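Local coordinates for Glucose/sorbosone dehydrogenases (Escherichia coli K12, PDB 2G8S), which belongs to the glucose/sorbosone dehydrogenase family, whose members have a beta-propeller fold, and carries a bound calcium ion in this model, at residues L33-G38 / I83-S88; Y87-D92 / G97-Y102; T117-M122 / R188-S193; K140-I145 / P176-F181. One frame throughout, in Å; residues are numbered along the deposited sequence.

Contact 1 of 4, residues L33-G38 / I83-S88; sequences LITLRG and IWLSYS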
# COMPACT_ATOMS: atom_id res chain seq x y z
N LEU A 33 8.32 9.81 9.65
CA LEU A 33 8.86 10.04 8.32
C LEU A 33 7.68 10.05 7.36
O LEU A 33 6.70 9.33 7.55
CB LEU A 33 9.83 8.94 7.94
CG LEU A 33 11.09 8.73 8.80
CD1 LEU A 33 11.87 7.54 8.29
CD2 LEU A 33 11.97 9.98 8.85
N ILE A 34 7.78 10.88 6.32
CA ILE A 34 6.75 10.97 5.29
C ILE A 34 7.43 10.93 3.93
O ILE A 34 8.41 11.64 3.71
CB ILE A 34 5.93 12.29 5.40
CG1 ILE A 34 5.33 12.45 6.80
CG2 ILE A 34 4.83 12.34 4.33
CD1 ILE A 34 4.74 13.83 7.09
N THR A 35 6.92 10.09 3.03
CA THR A 35 7.39 10.12 1.65
C THR A 35 6.55 11.09 0.84
O THR A 35 5.33 11.14 1.00
CB THR A 35 7.31 8.75 0.97
OG1 THR A 35 5.99 8.20 1.13
CG2 THR A 35 8.34 7.80 1.54
N LEU A 36 7.22 11.90 0.03
CA LEU A 36 6.55 12.75 -0.95
C LEU A 36 6.88 12.16 -2.31
O LEU A 36 8.05 11.93 -2.61
CB LEU A 36 7.04 14.19 -0.86
CG LEU A 36 6.86 14.88 0.49
CD1 LEU A 36 7.51 16.25 0.40
CD2 LEU A 36 5.38 15.00 0.87
N ARG A 37 5.85 11.90 -3.10
CA ARG A 37 5.98 11.03 -4.27
C ARG A 37 6.96 11.57 -5.32
O ARG A 37 7.55 10.79 -6.08
CB ARG A 37 4.62 10.71 -4.89
CG ARG A 37 4.61 9.40 -5.68
CD ARG A 37 3.21 8.99 -6.12
NE ARG A 37 2.75 9.74 -7.29
CZ ARG A 37 1.68 10.52 -7.34
NH1 ARG A 37 0.90 10.68 -6.28
NH2 ARG A 37 1.38 11.15 -8.47
N GLY A 38 7.16 12.88 -5.34
CA GLY A 38 8.12 13.49 -6.26
C GLY A 38 9.56 13.08 -5.98
O GLY A 38 10.43 13.28 -6.84
N ILE A 83 15.39 1.15 7.65
CA ILE A 83 14.14 1.57 7.03
C ILE A 83 14.10 1.09 5.59
O ILE A 83 15.13 1.06 4.91
CB ILE A 83 13.85 3.09 7.15
CG1 ILE A 83 14.77 3.92 6.26
CG2 ILE A 83 13.92 3.54 8.61
CD1 ILE A 83 14.21 5.33 5.99
N TRP A 84 12.92 0.66 5.17
CA TRP A 84 12.69 0.17 3.81
C TRP A 84 11.91 1.19 3.00
O TRP A 84 11.01 1.86 3.53
CB TRP A 84 11.89 -1.14 3.86
CG TRP A 84 12.67 -2.33 4.35
CD1 TRP A 84 13.11 -2.57 5.63
CD2 TRP A 84 13.10 -3.44 3.57
NE1 TRP A 84 13.80 -3.77 5.68
CE2 TRP A 84 13.80 -4.33 4.43
CE3 TRP A 84 12.96 -3.79 2.21
CZ2 TRP A 84 14.35 -5.54 3.98
CZ3 TRP A 84 13.51 -4.98 1.76
CH2 TRP A 84 14.19 -5.85 2.64
N LEU A 85 12.26 1.32 1.72
CA LEU A 85 11.54 2.21 0.80
C LEU A 85 11.18 1.45 -0.47
O LEU A 85 11.92 0.57 -0.92
CB LEU A 85 12.39 3.42 0.41
CG LEU A 85 12.89 4.35 1.52
CD1 LEU A 85 13.93 5.35 1.00
CD2 LEU A 85 11.72 5.10 2.16
N SER A 86 10.03 1.81 -1.05
CA SER A 86 9.72 1.36 -2.39
C SER A 86 9.54 2.56 -3.30
O SER A 86 9.22 3.66 -2.85
CB SER A 86 8.45 0.49 -2.41
OG SER A 86 7.30 1.23 -2.04
N TYR A 87 9.76 2.36 -4.59
CA TYR A 87 9.75 3.47 -5.55
C TYR A 87 9.62 2.91 -6.96
O TYR A 87 9.83 1.73 -7.17
CB TYR A 87 11.03 4.31 -5.41
CG TYR A 87 12.34 3.57 -5.66
CD1 TYR A 87 13.02 3.73 -6.87
CD2 TYR A 87 12.91 2.74 -4.68
CE1 TYR A 87 14.23 3.06 -7.11
CE2 TYR A 87 14.12 2.07 -4.92
CZ TYR A 87 14.76 2.23 -6.14
OH TYR A 87 15.95 1.59 -6.40
N SER A 88 9.27 3.77 -7.91
CA SER A 88 9.33 3.34 -9.31
C SER A 88 10.69 3.70 -9.91
O SER A 88 11.28 4.73 -9.58
CB SER A 88 8.19 3.95 -10.13
OG SER A 88 8.10 5.34 -9.94
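Leu33 carries its CG anti to the carbonyl carbon (chi1 -61°) and then runs on extended, while Ile83 places CG1 in the crowded position between its own backbone N and carbonyl carbon (chi1 72°). These two settings aim the longer branches at each other, and they meet tip to tip: Leu33 CD1 lies 4.0 Å from Ile83 CD1. Two residues further along each strand a looser pair follows, with the methyl Thr35 CG2 4.4 Å from Leu85 CD2. The backbones stay well apart, with the CA atoms of Leu33 and Ile83 10.1 Å from each other and those of Thr35 and Leu85 9.0 Å, and no hydrogen bond passes between the segments. This is how two sheets of a beta-propeller meet: strand 32-36 belongs to one four-stranded sheet and strand 82-90 to the next, and their side chains meet end-on in the buried layer between. Leu105, on strand 96-105, touches both Leu33 and Ile83, and Val71 of strand 68-73 touches both Thr35 and Leu85. Thr35 is the one polar side chain in the contact. Its hydroxyl is bonded to Leu69 O on strand 68-73, the neighbour of strand 82-90, which leaves the methyl to face Leu85. The two segments themselves are thus joined by purely apolar means, one close methyl pair and one looser one, while the polar bond between the sheets is made beside them.

Contact 2 of 4, residues Y87-D92 / G97-Y102; sequences YSEVGD and GTAVGY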
# COMPACT_ATOMS: atom_id res chain seq x y z
N TYR A 87 9.76 2.36 -4.59
CA TYR A 87 9.75 3.47 -5.55
C TYR A 87 9.62 2.91 -6.96
O TYR A 87 9.83 1.73 -7.17
CB TYR A 87 11.03 4.31 -5.41
CG TYR A 87 12.34 3.57 -5.66
CD1 TYR A 87 13.02 3.73 -6.87
CD2 TYR A 87 12.91 2.74 -4.68
CE1 TYR A 87 14.23 3.06 -7.11
CE2 TYR A 87 14.12 2.07 -4.92
CZ TYR A 87 14.76 2.23 -6.14
OH TYR A 87 15.95 1.59 -6.40
N SER A 88 9.27 3.77 -7.91
CA SER A 88 9.33 3.34 -9.31
C SER A 88 10.69 3.70 -9.91
O SER A 88 11.28 4.73 -9.58
CB SER A 88 8.19 3.95 -10.13
OG SER A 88 8.10 5.34 -9.94
N GLU A 89 11.18 2.81 -10.77
CA GLU A 89 12.50 2.94 -11.38
C GLU A 89 12.41 2.63 -12.87
O GLU A 89 11.82 1.63 -13.27
CB GLU A 89 13.45 1.95 -10.70
CG GLU A 89 14.87 1.95 -11.27
CD GLU A 89 15.69 0.76 -10.81
OE1 GLU A 89 15.21 -0.38 -10.93
OE2 GLU A 89 16.84 0.97 -10.34
N VAL A 90 13.02 3.48 -13.69
CA VAL A 90 12.96 3.32 -15.13
C VAL A 90 13.93 2.23 -15.60
O VAL A 90 14.93 1.95 -14.94
CB VAL A 90 13.20 4.68 -15.84
CG1 VAL A 90 14.67 5.06 -15.81
CG2 VAL A 90 12.66 4.67 -17.27
N GLY A 91 13.59 1.61 -16.73
CA GLY A 91 14.45 0.64 -17.38
C GLY A 91 15.08 1.23 -18.62
O GLY A 91 15.34 2.44 -18.69
N ASP A 92 15.29 0.37 -19.60
CA ASP A 92 16.10 0.69 -20.78
C ASP A 92 15.31 1.14 -22.01
O ASP A 92 15.90 1.49 -23.03
CB ASP A 92 16.99 -0.50 -21.14
CG ASP A 92 16.21 -1.80 -21.24
OD1 ASP A 92 14.97 -1.79 -21.45
OD2 ASP A 92 16.85 -2.86 -21.10
N GLY A 97 9.23 0.04 -13.41
CA GLY A 97 8.73 -1.01 -12.55
C GLY A 97 9.04 -0.63 -11.12
O GLY A 97 9.83 0.27 -10.85
N THR A 98 8.40 -1.32 -10.18
CA THR A 98 8.60 -1.07 -8.76
C THR A 98 9.93 -1.65 -8.29
O THR A 98 10.36 -2.72 -8.75
CB THR A 98 7.43 -1.67 -7.98
OG1 THR A 98 6.22 -1.12 -8.52
CG2 THR A 98 7.52 -1.35 -6.48
N ALA A 99 10.59 -0.94 -7.38
CA ALA A 99 11.85 -1.36 -6.79
C ALA A 99 11.75 -1.18 -5.29
O ALA A 99 11.05 -0.28 -4.81
CB ALA A 99 13.01 -0.55 -7.35
N VAL A 100 12.48 -2.01 -4.55
CA VAL A 100 12.36 -2.06 -3.09
C VAL A 100 13.75 -2.22 -2.49
O VAL A 100 14.53 -3.07 -2.94
CB VAL A 100 11.48 -3.25 -2.64
CG1 VAL A 100 11.42 -3.35 -1.11
CG2 VAL A 100 10.06 -3.13 -3.22
N GLY A 101 14.05 -1.41 -1.48
CA GLY A 101 15.35 -1.50 -0.83
C GLY A 101 15.31 -1.00 0.60
O GLY A 101 14.26 -0.61 1.10
N TYR A 102 16.47 -1.02 1.24
CA TYR A 102 16.56 -0.54 2.61
C TYR A 102 17.89 0.14 2.88
O TYR A 102 18.88 -0.11 2.18
CB TYR A 102 16.35 -1.67 3.62
CG TYR A 102 17.41 -2.75 3.64
CD1 TYR A 102 18.62 -2.57 4.33
CD2 TYR A 102 17.20 -3.96 3.01
CE1 TYR A 102 19.59 -3.59 4.36
CE2 TYR A 102 18.16 -4.99 3.03
CZ TYR A 102 19.35 -4.79 3.71
OH TYR A 102 20.31 -5.78 3.73
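Tyr87 and Ala99 form a hydrogen-bonded antiparallel pair in the beta hairpin of strands 82-90 and 96-105, and Glu89 with Gly97 forms the next one toward the turn. The short strand axes come within 4.5 Å and make an angle of 119°, so the ribbon is strongly twisted here. Ala99 N reaches Tyr87 O at 2.8 Å, and Tyr87 N returns the bond to Ala99 O at 2.9 Å. Glu89 and Gly97 exchange a similar pair. Between them Ser88 and Thr98 face each other without such bonds, their side chains on the other face of the sheet. Ser88 OG is held by Gly67 N and Trp61 O, and Thr98 OG1 by Phe131 O. Glu89 extends beside Ala99, its CB 4.2 Å from Ala99 CB, and carries OE1 out to salt bridges with Lys124 and Arg120. The Tyr87 hydroxyl bonds Thr117 OG1, on the strand beyond. Chi1 of 60° swings the Tyr87 ring over the neighbouring strand, where Ala99 CB makes a CH-pi contact with one face of it, displaced toward the rim, with Tyr87 CZ nearest to that methyl at 3.5 Å.

Contact 3 of 4, residues T117-M122 / R188-S193; sequences TVFRQM and RAEIWS. With PO4 (phosphate ion), chain D.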
# COMPACT_ATOMS: atom_id res chain seq x y z
N THR A 117 19.14 -1.48 -3.19
CA THR A 117 17.92 -2.03 -3.77
C THR A 117 18.06 -3.55 -3.81
O THR A 117 18.99 -4.10 -4.42
CB THR A 117 17.66 -1.42 -5.16
OG1 THR A 117 17.49 -0.01 -5.02
CG2 THR A 117 16.41 -2.02 -5.80
N VAL A 118 17.13 -4.23 -3.14
CA VAL A 118 17.20 -5.68 -3.01
C VAL A 118 16.19 -6.45 -3.84
O VAL A 118 16.33 -7.66 -4.01
CB VAL A 118 17.13 -6.14 -1.53
CG1 VAL A 118 18.18 -5.45 -0.70
CG2 VAL A 118 15.74 -5.91 -0.94
N PHE A 119 15.16 -5.77 -4.34
CA PHE A 119 14.13 -6.43 -5.12
C PHE A 119 13.60 -5.51 -6.20
O PHE A 119 13.36 -4.32 -5.95
CB PHE A 119 12.96 -6.91 -4.23
CG PHE A 119 11.77 -7.36 -5.03
CD1 PHE A 119 11.73 -8.64 -5.58
CD2 PHE A 119 10.71 -6.50 -5.29
CE1 PHE A 119 10.65 -9.06 -6.35
CE2 PHE A 119 9.63 -6.90 -6.05
CZ PHE A 119 9.60 -8.19 -6.59
N ARG A 120 13.43 -6.07 -7.39
CA ARG A 120 12.85 -5.33 -8.51
C ARG A 120 11.77 -6.12 -9.22
O ARG A 120 11.94 -7.29 -9.55
CB ARG A 120 13.92 -4.95 -9.53
CG ARG A 120 14.81 -3.84 -9.08
CD ARG A 120 15.92 -3.62 -10.09
NE ARG A 120 16.63 -2.37 -9.82
CZ ARG A 120 17.74 -2.26 -9.11
NH1 ARG A 120 18.32 -3.34 -8.55
NH2 ARG A 120 18.28 -1.07 -8.93
N GLN A 121 10.63 -5.46 -9.44
CA GLN A 121 9.63 -5.96 -10.35
C GLN A 121 10.24 -6.05 -11.74
O GLN A 121 10.74 -5.07 -12.27
CB GLN A 121 8.44 -5.01 -10.37
CG GLN A 121 7.34 -5.41 -11.32
CD GLN A 121 6.17 -4.46 -11.26
OE1 GLN A 121 6.34 -3.24 -11.35
NE2 GLN A 121 4.96 -5.00 -11.10
N MSE A 122 10.23 -7.26 -12.31
CA MSE A 122 10.73 -7.47 -13.66
C MSE A 122 9.74 -8.36 -14.41
O MSE A 122 9.16 -9.25 -13.80
CB MSE A 122 12.12 -8.11 -13.66
CG MSE A 122 13.20 -7.25 -13.03
SE MSE A 122 13.56 -5.65 -14.07
CE MSE A 122 14.76 -6.40 -15.36
N ARG A 188 8.47 -17.17 -11.14
CA ARG A 188 9.29 -16.36 -10.24
C ARG A 188 9.06 -16.82 -8.80
O ARG A 188 7.93 -16.78 -8.29
CB ARG A 188 8.97 -14.87 -10.38
CG ARG A 188 9.38 -14.25 -11.72
CD ARG A 188 10.90 -14.22 -11.90
NE ARG A 188 11.62 -13.49 -10.84
CZ ARG A 188 12.37 -12.41 -11.04
NH1 ARG A 188 12.49 -11.86 -12.25
NH2 ARG A 188 13.01 -11.86 -10.01
N ALA A 189 10.15 -17.24 -8.14
CA ALA A 189 10.09 -17.80 -6.80
C ALA A 189 9.61 -16.80 -5.75
O ALA A 189 9.19 -17.21 -4.66
CB ALA A 189 11.46 -18.36 -6.40
N GLU A 190 9.68 -15.51 -6.07
CA GLU A 190 9.26 -14.45 -5.14
C GLU A 190 7.75 -14.40 -4.92
O GLU A 190 7.28 -13.82 -3.94
CB GLU A 190 9.74 -13.08 -5.64
CG GLU A 190 11.26 -12.94 -5.77
CD GLU A 190 11.81 -13.30 -7.15
OE1 GLU A 190 11.09 -13.91 -7.97
OE2 GLU A 190 12.98 -12.95 -7.41
N ILE A 191 6.99 -15.02 -5.82
CA ILE A 191 5.52 -14.90 -5.83
C ILE A 191 4.84 -15.66 -4.68
O ILE A 191 5.12 -16.84 -4.45
CB ILE A 191 4.92 -15.35 -7.20
CG1 ILE A 191 5.41 -14.42 -8.32
CG2 ILE A 191 3.38 -15.39 -7.15
CD1 ILE A 191 5.20 -14.97 -9.72
N TRP A 192 3.94 -14.97 -3.99
CA TRP A 192 3.07 -15.56 -2.98
C TRP A 192 1.66 -15.76 -3.55
O TRP A 192 1.12 -16.85 -3.49
CB TRP A 192 3.02 -14.66 -1.75
CG TRP A 192 2.42 -15.29 -0.53
CD1 TRP A 192 1.24 -14.95 0.08
CD2 TRP A 192 3.00 -16.34 0.25
NE1 TRP A 192 1.04 -15.74 1.20
CE2 TRP A 192 2.11 -16.59 1.33
CE3 TRP A 192 4.17 -17.09 0.15
CZ2 TRP A 192 2.37 -17.57 2.30
CZ3 TRP A 192 4.43 -18.06 1.11
CH2 TRP A 192 3.53 -18.30 2.17
N SER A 193 1.08 -14.69 -4.10
CA SER A 193 -0.25 -14.75 -4.71
C SER A 193 -0.21 -14.01 -6.04
O SER A 193 0.67 -13.17 -6.26
CB SER A 193 -1.31 -14.09 -3.82
OG SER A 193 -1.28 -14.58 -2.48
P PO4 D . 17.81 -6.75 -7.54
O1 PO4 D . 18.95 -6.55 -6.55
O2 PO4 D . 18.18 -6.25 -8.90
O3 PO4 D . 17.46 -8.21 -7.63
O4 PO4 D . 16.62 -5.95 -7.07
O HOH W 1 13.84 -9.13 -10.17
O HOH W 2 10.17 -11.81 -14.18
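Arg188 and Glu190 together form the side of this contact that meets Phe119 and the selenomethionine Met122. Bends at chi2 (-67°) and chi3 (-57°) fold the arginine back over its own type I turn, Arg188 to Ile191, where it makes a side-on, two-nitrogen salt bridge with Glu190. Arg188 NE bonds to Glu190 OE1 on the syn side at 2.9 Å. Arg188 NH2 gives a straighter bond to Glu190 OE2, 2.8 Å long, from above the carboxylate plane. Both oxygens lie in or close to the guanidinium plane, so the pair of bonds should limit rotation of each group. The aliphatic part of Glu190 then serves as packing surface: its CG lies 4.0 Å from Phe119 CE1, approaching obliquely, with ring and carboxylate planes 65° apart. On the more exposed side Arg188 NH1 comes 4.0 Å from CB of Met122.

No direct hydrogen bond links the segments. Two waters do so instead, one passing from Arg188 NH2 to Arg120 O, the other from Arg188 NH1 to Met122 O. Arg120 sends its side chain elsewhere, and its NH1 binds O2 of a phosphate ion, probably from the crystallisation liquor, at 2.9 Å. Phe119 also rests on Val100 of its own sheet and on Ile145 and Val167 of the next. With this ring packed across the interface and waters bridging the more exposed side, two successive sheets of the beta-propeller meet here.

Contact 4 of 4, residues K140-I145 / P176-F181; sequences KGYLFI and PDDNPF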
# COMPACT_ATOMS: atom_id res chain seq x y z
N LYS A 140 6.78 -12.08 11.67
CA LYS A 140 7.26 -13.43 11.94
C LYS A 140 8.25 -13.93 10.89
O LYS A 140 8.29 -15.13 10.58
CB LYS A 140 6.10 -14.40 12.14
CG LYS A 140 5.09 -14.42 11.01
CD LYS A 140 3.74 -14.76 11.56
CE LYS A 140 2.66 -14.46 10.55
NZ LYS A 140 1.32 -14.48 11.18
N GLY A 141 9.04 -13.00 10.37
CA GLY A 141 10.16 -13.36 9.53
C GLY A 141 10.09 -12.93 8.08
O GLY A 141 11.05 -13.15 7.34
N TYR A 142 8.97 -12.32 7.69
CA TYR A 142 8.71 -12.09 6.26
C TYR A 142 8.28 -10.68 5.90
O TYR A 142 7.81 -9.91 6.75
CB TYR A 142 7.72 -13.14 5.72
CG TYR A 142 8.22 -14.53 6.00
CD1 TYR A 142 9.07 -15.18 5.11
CD2 TYR A 142 7.90 -15.17 7.20
CE1 TYR A 142 9.58 -16.44 5.39
CE2 TYR A 142 8.40 -16.42 7.49
CZ TYR A 142 9.23 -17.06 6.59
OH TYR A 142 9.70 -18.32 6.91
N LEU A 143 8.45 -10.36 4.62
CA LEU A 143 8.08 -9.07 4.07
C LEU A 143 7.20 -9.31 2.86
O LEU A 143 7.59 -10.04 1.93
CB LEU A 143 9.33 -8.30 3.65
CG LEU A 143 9.11 -7.03 2.83
CD1 LEU A 143 8.31 -5.96 3.59
CD2 LEU A 143 10.44 -6.46 2.38
N PHE A 144 6.02 -8.70 2.87
CA PHE A 144 5.10 -8.77 1.74
C PHE A 144 5.19 -7.50 0.91
O PHE A 144 5.27 -6.39 1.45
CB PHE A 144 3.68 -9.01 2.23
CG PHE A 144 3.46 -10.40 2.75
CD1 PHE A 144 3.10 -11.44 1.89
CD2 PHE A 144 3.66 -10.69 4.10
CE1 PHE A 144 2.90 -12.73 2.37
CE2 PHE A 144 3.48 -11.98 4.58
CZ PHE A 144 3.09 -13.01 3.72
N ILE A 145 5.18 -7.68 -0.41
CA ILE A 145 5.35 -6.57 -1.35
C ILE A 145 4.22 -6.63 -2.38
O ILE A 145 4.08 -7.64 -3.07
CB ILE A 145 6.72 -6.64 -2.06
CG1 ILE A 145 7.86 -6.63 -1.04
CG2 ILE A 145 6.87 -5.48 -3.04
CD1 ILE A 145 9.24 -6.91 -1.64
N PRO A 176 12.24 -17.00 0.36
CA PRO A 176 11.97 -18.10 1.30
C PRO A 176 12.00 -19.47 0.63
O PRO A 176 11.49 -19.63 -0.49
CB PRO A 176 10.55 -17.79 1.80
CG PRO A 176 10.35 -16.34 1.53
CD PRO A 176 11.10 -16.07 0.26
N ASP A 177 12.57 -20.46 1.33
CA ASP A 177 12.66 -21.81 0.80
C ASP A 177 11.31 -22.52 0.69
O ASP A 177 11.20 -23.57 0.04
CB ASP A 177 13.65 -22.65 1.62
CG ASP A 177 15.10 -22.37 1.27
OD1 ASP A 177 15.99 -22.70 2.09
OD2 ASP A 177 15.37 -21.84 0.16
N ASP A 178 10.28 -21.95 1.31
CA ASP A 178 8.94 -22.54 1.30
C ASP A 178 7.91 -21.73 0.49
O ASP A 178 6.71 -21.97 0.61
CB ASP A 178 8.42 -22.77 2.72
CG ASP A 178 8.19 -21.47 3.48
OD1 ASP A 178 8.99 -20.53 3.31
OD2 ASP A 178 7.22 -21.39 4.25
N ASN A 179 8.37 -20.78 -0.31
CA ASN A 179 7.47 -20.08 -1.24
C ASN A 179 6.84 -21.05 -2.24
O ASN A 179 7.47 -22.06 -2.60
CB ASN A 179 8.19 -18.92 -1.95
CG ASN A 179 8.01 -17.58 -1.21
OD1 ASN A 179 7.61 -17.55 -0.04
ND2 ASN A 179 8.30 -16.49 -1.91
N PRO A 180 5.60 -20.78 -2.67
CA PRO A 180 4.79 -21.80 -3.37
C PRO A 180 5.33 -22.26 -4.72
O PRO A 180 5.11 -23.42 -5.09
CB PRO A 180 3.43 -21.11 -3.56
CG PRO A 180 3.71 -19.65 -3.44
CD PRO A 180 4.86 -19.52 -2.50
N PHE A 181 6.03 -21.37 -5.43
CA PHE A 181 6.45 -21.64 -6.81
C PHE A 181 7.96 -21.84 -6.99
O PHE A 181 8.48 -21.78 -8.11
CB PHE A 181 5.93 -20.55 -7.75
CG PHE A 181 4.44 -20.38 -7.70
CD1 PHE A 181 3.60 -21.37 -8.20
CD2 PHE A 181 3.87 -19.25 -7.13
CE1 PHE A 181 2.22 -21.24 -8.15
CE2 PHE A 181 2.48 -19.11 -7.07
CZ PHE A 181 1.66 -20.10 -7.58
O HOH W 3 7.09 -19.67 6.34
O HOH W 4 10.88 -19.76 5.05
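Tyr142 meets Pro176 at the edge of its ring: Pro176 CG lies near the ring plane, 3.9 Å from Tyr142 CE1, and Pro176 CB is close to the same carbon. With CG anti to the carbonyl carbon (chi1 -55°), the tyrosine turns its ring toward the 176-181 segment. The ring and the proline run by one another, pointing opposite ways, and the proline lies alongside the ring and not over a face. Beyond this apolar touch, Tyr142 OH stands 4.3 Å from Asp178 OD1, too far for a direct bond, and two waters fill the step. One sits 2.6 Å from Tyr142 OH, in the plane of the ring, and donates to Asp178 OD1 at 2.7 Å. The other donates to Asp178 OD2 and makes a weak bond to the same tyrosine oxygen.

The next shell sets these groups in place. Arg168, on the neighbouring strand 165-170, makes a cation-pi contact with the Tyr142 ring and a salt bridge through NH2 to Asp178 OD1, so it ties together both ends of the water bridge. Asp178 belongs to the type I turn from Pro176 to Asn179, whose own closing backbone bond is weak. Asn179 adds support, its ND2 bonding to the carbonyls of Arg168 and Ala189. On the strand side, Asp138 OD1 accepts the backbone N of Tyr142 and of Lys140, fixing the start of strand 142-147.

The chemistry is thus mixed and largely indirect. The nearby arginine probably keeps Asp178 ionised, and its carboxylate, accepting from both waters, probably helps to hold them in place.

Contacts 1 and 2 are buried, contacts 3 and 4 only partly so, and the chemistry follows. Contact 1 joins two sheets by methyl groups alone, whereas contact 2 is ordinary backbone pairing within one sheet; they share Tyr87 and Ser88 on strand 82-90. Contact 3 continues across that sheet, since strand 115-120 pairs with strand 96-105 of contact 2, and then bridges to the next sheet. Contact 4 lies within that next sheet's own region, nested along the chain inside the loop that contact 3 closes, and the two meet at Asn179 and Ala189. Toward the surface, both 3 and 4 link their segments' polar groups through two waters and no direct hydrogen bond.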